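Local coordinates for cytochrome c-552/4 domain-containing protein (Ignicoccus hospitalis KIN4/I, PDB 4QO5) that carries eight c-type hemes as a membrane-associated cytochrome and probably takes part in electron transfer, at residues 339-344 with 357-362; 365-370 with 378-383. One frame throughout, in Å; residues are numbered along the deposited sequence.

Contact 1: 339-344 with 357-362; sequences MPESTA and ALVGVK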
loop_
_atom_site.group_PDB
_atom_site.type_symbol
_atom_site.label_atom_id
_atom_site.label_comp_id
_atom_site.label_asym_id
_atom_site.label_seq_id
_atom_site.Cartn_x
_atom_site.Cartn_y
_atom_site.Cartn_z
ATOM N N MET A 339 -2.105 1.401 39.147
ATOM C CA MET A 339 -1.099 2.383 39.527
ATOM C C MET A 339 -0.474 2.052 40.877
ATOM O O MET A 339 -1.147 2.117 41.906
ATOM C CB MET A 339 -1.743 3.768 39.600
ATOM C CG MET A 339 -0.829 4.870 40.120
ATOM S SD MET A 339 0.478 5.310 38.958
ATOM C CE MET A 339 -0.486 5.723 37.503
ATOM N N PRO A 340 0.818 1.689 40.881
ATOM C CA PRO A 340 1.502 1.449 42.157
ATOM C C PRO A 340 1.547 2.736 42.981
ATOM O O PRO A 340 1.734 3.805 42.409
ATOM C CB PRO A 340 2.912 1.036 41.725
ATOM C CG PRO A 340 2.745 0.513 40.329
ATOM C CD PRO A 340 1.665 1.362 39.721
ATOM N N GLU A 341 1.365 2.635 44.293
ATOM C CA GLU A 341 1.305 3.822 45.145
ATOM C C GLU A 341 2.629 4.594 45.207
ATOM O O GLU A 341 2.635 5.814 45.393
ATOM C CB GLU A 341 0.845 3.459 46.564
ATOM C CG GLU A 341 0.654 4.672 47.473
ATOM C CD GLU A 341 1.288 4.499 48.843
ATOM O OE1 GLU A 341 1.301 3.360 49.356
ATOM O OE2 GLU A 341 1.777 5.506 49.407
ATOM N N SER A 342 3.747 3.890 45.058
ATOM C CA SER A 342 5.049 4.545 45.117
ATOM C C SER A 342 5.237 5.418 43.882
ATOM O O SER A 342 5.845 6.485 43.944
ATOM C CB SER A 342 6.181 3.522 45.233
ATOM O OG SER A 342 6.518 2.986 43.968
ATOM N N THR A 343 4.699 4.960 42.757
ATOM C CA THR A 343 4.753 5.735 41.530
ATOM C C THR A 343 3.806 6.928 41.611
ATOM O O THR A 343 4.162 8.037 41.221
ATOM C CB THR A 343 4.418 4.872 40.308
ATOM O OG1 THR A 343 5.384 3.819 40.197
ATOM C CG2 THR A 343 4.451 5.709 39.039
ATOM N N ALA A 344 2.606 6.697 42.135
ATOM C CA ALA A 344 1.619 7.764 42.296
ATOM C C ALA A 344 2.138 8.873 43.208
ATOM O O ALA A 344 1.911 10.058 42.956
ATOM C CB ALA A 344 0.316 7.205 42.839
ATOM N N ALA A 357 -5.842 9.053 42.302
ATOM C CA ALA A 357 -7.166 8.455 42.158
ATOM C C ALA A 357 -7.122 7.065 41.520
ATOM O O ALA A 357 -8.152 6.402 41.396
ATOM C CB ALA A 357 -8.075 9.377 41.356
ATOM N N LEU A 358 -5.934 6.625 41.118
ATOM C CA LEU A 358 -5.777 5.318 40.485
ATOM C C LEU A 358 -5.194 4.262 41.430
ATOM O O LEU A 358 -5.174 3.070 41.112
ATOM C CB LEU A 358 -4.914 5.439 39.231
ATOM C CG LEU A 358 -5.647 5.952 37.994
ATOM C CD1 LEU A 358 -4.690 6.066 36.826
ATOM C CD2 LEU A 358 -6.810 5.028 37.653
ATOM N N VAL A 359 -4.721 4.700 42.589
ATOM C CA VAL A 359 -4.133 3.775 43.545
ATOM C C VAL A 359 -5.208 2.831 44.070
ATOM O O VAL A 359 -6.248 3.272 44.553
ATOM C CB VAL A 359 -3.473 4.520 44.711
ATOM C CG1 VAL A 359 -2.643 3.561 45.551
ATOM C CG2 VAL A 359 -2.609 5.646 44.178
ATOM N N GLY A 360 -4.967 1.531 43.940
ATOM C CA GLY A 360 -5.920 0.536 44.394
ATOM C C GLY A 360 -7.038 0.251 43.404
ATOM O O GLY A 360 -7.920 -0.559 43.672
ATOM N N VAL A 361 -7.008 0.918 42.258
ATOM C CA VAL A 361 -7.994 0.664 41.221
ATOM C C VAL A 361 -7.549 -0.504 40.343
ATOM O O VAL A 361 -6.381 -0.596 39.965
ATOM C CB VAL A 361 -8.232 1.917 40.351
ATOM C CG1 VAL A 361 -9.264 1.636 39.274
ATOM C CG2 VAL A 361 -8.671 3.085 41.222
ATOM N N LYS A 362 -8.482 -1.406 40.043
ATOM C CA LYS A 362 -8.216 -2.516 39.134
ATOM C C LYS A 362 -8.741 -2.154 37.756
ATOM O O LYS A 362 -9.845 -1.628 37.637
ATOM C CB LYS A 362 -8.923 -3.779 39.617
ATOM C CG LYS A 362 -8.453 -4.290 40.967
ATOM C CD LYS A 362 -7.080 -4.922 40.869
ATOM C CE LYS A 362 -6.794 -5.795 42.077
ATOM N NZ LYS A 362 -6.951 -5.029 43.344
HETATM O O HOH W 1 -2.241 0.700 43.731
#

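Contact 2: 365-370 with 378-383; sequences MPISLA and FLYATL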
loop_
_atom_site.group_PDB
_atom_site.type_symbol
_atom_site.label_atom_id
_atom_site.label_comp_id
_atom_site.label_asym_id
_atom_site.label_seq_id
_atom_site.Cartn_x
_atom_site.Cartn_y
_atom_site.Cartn_z
ATOM N N MET A 365 -6.985 -4.915 32.118
ATOM C CA MET A 365 -5.859 -4.802 31.201
ATOM C C MET A 365 -4.801 -5.802 31.639
ATOM O O MET A 365 -4.854 -6.290 32.774
ATOM C CB MET A 365 -5.318 -3.377 31.222
ATOM C CG MET A 365 -6.241 -2.390 30.494
ATOM S SD MET A 365 -5.843 -0.688 30.888
ATOM C CE MET A 365 -4.386 -0.456 29.878
ATOM N N PRO A 366 -3.864 -6.145 30.740
ATOM C CA PRO A 366 -2.865 -7.165 31.080
ATOM C C PRO A 366 -1.712 -6.629 31.913
ATOM O O PRO A 366 -0.999 -7.403 32.568
ATOM C CB PRO A 366 -2.358 -7.636 29.709
ATOM C CG PRO A 366 -2.654 -6.497 28.770
ATOM C CD PRO A 366 -3.885 -5.828 29.295
ATOM N N ILE A 367 -1.534 -5.313 31.891
ATOM C CA ILE A 367 -0.371 -4.698 32.520
ATOM C C ILE A 367 -0.775 -3.342 33.112
ATOM O O ILE A 367 -1.716 -2.702 32.626
ATOM C CB ILE A 367 0.785 -4.582 31.475
ATOM C CG1 ILE A 367 2.110 -4.181 32.128
ATOM C CG2 ILE A 367 0.388 -3.656 30.301
ATOM C CD1 ILE A 367 3.317 -4.312 31.189
ATOM N N SER A 368 -0.087 -2.916 34.166
ATOM C CA SER A 368 -0.388 -1.647 34.830
ATOM C C SER A 368 -0.083 -0.439 33.935
ATOM O O SER A 368 0.570 -0.571 32.898
ATOM C CB SER A 368 0.399 -1.535 36.132
ATOM O OG SER A 368 1.788 -1.734 35.911
ATOM N N LEU A 369 -0.548 0.737 34.349
ATOM C CA LEU A 369 -0.380 1.954 33.549
ATOM C C LEU A 369 1.014 2.543 33.687
ATOM O O LEU A 369 1.452 3.342 32.855
ATOM C CB LEU A 369 -1.414 3.004 33.954
ATOM C CG LEU A 369 -2.873 2.598 33.763
ATOM C CD1 LEU A 369 -3.799 3.708 34.237
ATOM C CD2 LEU A 369 -3.161 2.235 32.306
ATOM N N ALA A 370 1.706 2.159 34.752
ATOM C CA ALA A 370 3.047 2.660 35.009
ATOM C C ALA A 370 3.809 1.604 35.793
ATOM O O ALA A 370 3.202 0.821 36.526
ATOM C CB ALA A 370 2.974 3.961 35.800
ATOM N N PHE A 378 6.709 -3.419 36.027
ATOM C CA PHE A 378 5.262 -3.307 35.870
ATOM C C PHE A 378 4.567 -4.369 36.716
ATOM O O PHE A 378 5.186 -5.343 37.133
ATOM C CB PHE A 378 4.853 -3.488 34.415
ATOM C CG PHE A 378 5.256 -2.349 33.524
ATOM C CD1 PHE A 378 4.407 -1.270 33.334
ATOM C CD2 PHE A 378 6.485 -2.357 32.874
ATOM C CE1 PHE A 378 4.778 -0.216 32.506
ATOM C CE2 PHE A 378 6.857 -1.307 32.048
ATOM C CZ PHE A 378 5.999 -0.236 31.865
ATOM N N LEU A 379 3.281 -4.168 36.969
ATOM C CA LEU A 379 2.443 -5.199 37.578
ATOM C C LEU A 379 1.690 -5.920 36.462
ATOM O O LEU A 379 1.270 -5.291 35.478
ATOM C CB LEU A 379 1.466 -4.576 38.574
ATOM C CG LEU A 379 2.142 -3.796 39.708
ATOM C CD1 LEU A 379 1.132 -2.983 40.497
ATOM C CD2 LEU A 379 2.903 -4.740 40.623
ATOM N N TYR A 380 1.535 -7.237 36.598
ATOM C CA TYR A 380 0.868 -8.029 35.569
ATOM C C TYR A 380 -0.490 -8.482 36.082
ATOM O O TYR A 380 -0.687 -8.643 37.285
ATOM C CB TYR A 380 1.690 -9.262 35.191
ATOM C CG TYR A 380 3.037 -8.992 34.556
ATOM C CD1 TYR A 380 3.265 -7.846 33.807
ATOM C CD2 TYR A 380 4.078 -9.905 34.695
ATOM C CE1 TYR A 380 4.513 -7.608 33.219
ATOM C CE2 TYR A 380 5.316 -9.684 34.118
ATOM C CZ TYR A 380 5.530 -8.535 33.382
ATOM O OH TYR A 380 6.769 -8.326 32.808
ATOM N N ALA A 381 -1.412 -8.705 35.155
ATOM C CA ALA A 381 -2.791 -9.045 35.487
ATOM C C ALA A 381 -2.909 -10.424 36.105
ATOM O O ALA A 381 -2.052 -11.283 35.903
ATOM C CB ALA A 381 -3.668 -8.966 34.226
ATOM N N THR A 382 -3.994 -10.631 36.845
ATOM C CA THR A 382 -4.384 -11.959 37.290
ATOM C C THR A 382 -5.724 -12.343 36.659
ATOM O O THR A 382 -6.418 -11.505 36.081
ATOM C CB THR A 382 -4.516 -12.027 38.819
ATOM O OG1 THR A 382 -5.365 -10.966 39.268
ATOM C CG2 THR A 382 -3.151 -11.879 39.478
ATOM N N LEU A 383 -6.066 -13.621 36.758
ATOM C CA LEU A 383 -7.364 -14.126 36.315
ATOM C C LEU A 383 -8.315 -14.201 37.520
ATOM O O LEU A 383 -7.880 -14.029 38.659
ATOM C CB LEU A 383 -7.174 -15.499 35.657
ATOM C CG LEU A 383 -6.524 -15.478 34.274
ATOM C CD1 LEU A 383 -6.186 -16.897 33.837
ATOM C CD2 LEU A 383 -7.436 -14.779 33.241
#

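Contact 1: 339-344 with 357-362
Val-359 puts its two methyl groups against two residues in the first turn of helix 341-349. CG1 meets the CB of Glu-341 at 3.6 Å and also brushes the CG, while CG2 lies 3.6 Å from the CB of Ala-344. This forked approach follows from the valine torsion, which sets CG1 opposite the backbone N (chi1 -169°) and CG2 beside it. Glu-341 offers just the root of its side chain, and its carboxylate leads away from the loop. The other apolar meeting is between side-chain roots: Met-339 CB sits 3.6 Å from Leu-358 CB, and beyond it the methionine chain bends twice.

Polar contact between the segments runs through one water, which donates to Met-339 O at 2.6 Å and accepts from Gly-360 N at 2.9 Å. Two local backbone bonds shape the partners. Val-361 N returns to Leu-358 O at 3.1 Å, closing a type II turn whose third residue is Gly-360, with phi at +83°. Pro-340, the N-cap, receives Ala-344 N on its carbonyl O at 3.0 Å. Val-361 is further tied by backbone hydrogen bonding to Ala-338.

With no direct hydrogen bond across it, the contact joins a helix start to a turn through aliphatic carbon, and the fit probably depends on how closely those groups meet, with the water as the polar link between the two segments.

Contact 2: 365-370 with 378-383
Met-365 O touches the CB of Ala-381 at 3.3 Å, where two irregular chains pair antiparallel, hairpin-like, through a single beta bridge, Ile-367 with Tyr-380. Next comes Pro-366, whose carbonyl O takes the N-H of Ala-381 at 2.9 Å from well above the carbonyl plane; its CB points away from the facing segment, and its side chain lies about 7 Å from a bound heme c. Ile-367 and Tyr-380 form a non-hydrogen-bonded pair. A chi1 of -170° turns the isoleucine CG1 trans to N, which brings CD1 obliquely to the Phe-378 ring, 4.1 Å from the centroid and 30° off the normal, an off-centre CH-pi contact; the same methyl reaches the edge of the Tyr-380 ring. Ser-368 is gripped twice: its N gives a bond to Leu-379 O at 3.0 Å, and its OG accepts Leu-379 N at 3.0 Å along a fairly straight line (166°). That hydroxyl in turn donates to Ala-370 O at 3.0 Å, tying the bend after Ser-368 to the facing chain. Were the serine replaced by an alanine, Leu-379 N would probably lose its acceptor and Ala-370 O this donor, leaving the bend less firmly tied. Phe-378 also meets the ring of Tyr-321. At the end of the segment, Ala-370 C stands 3.8 Å from Phe-378 CD1.

Contact 1 opens and closes before contact 2 begins along the chain, and their centres lie about 12 Å apart. Contact 2 is the buried one, nearer the chain centre and near a heme; contact 1 is farther out and partly exposed, and there a water bridges the segments. The inner pairing is knit by direct hydrogen bonds and an aromatic contact, the outer one by aliphatic side chains. They share a seam: Leu-358 CD1 packs on Leu-369 CD1 at 3.6 Å, and the ring of Pro-340 lies against Ala-370 O and Leu-379 CD1. The start of helix 341-349 thus rests on the 365-370 and 378-383 pairing.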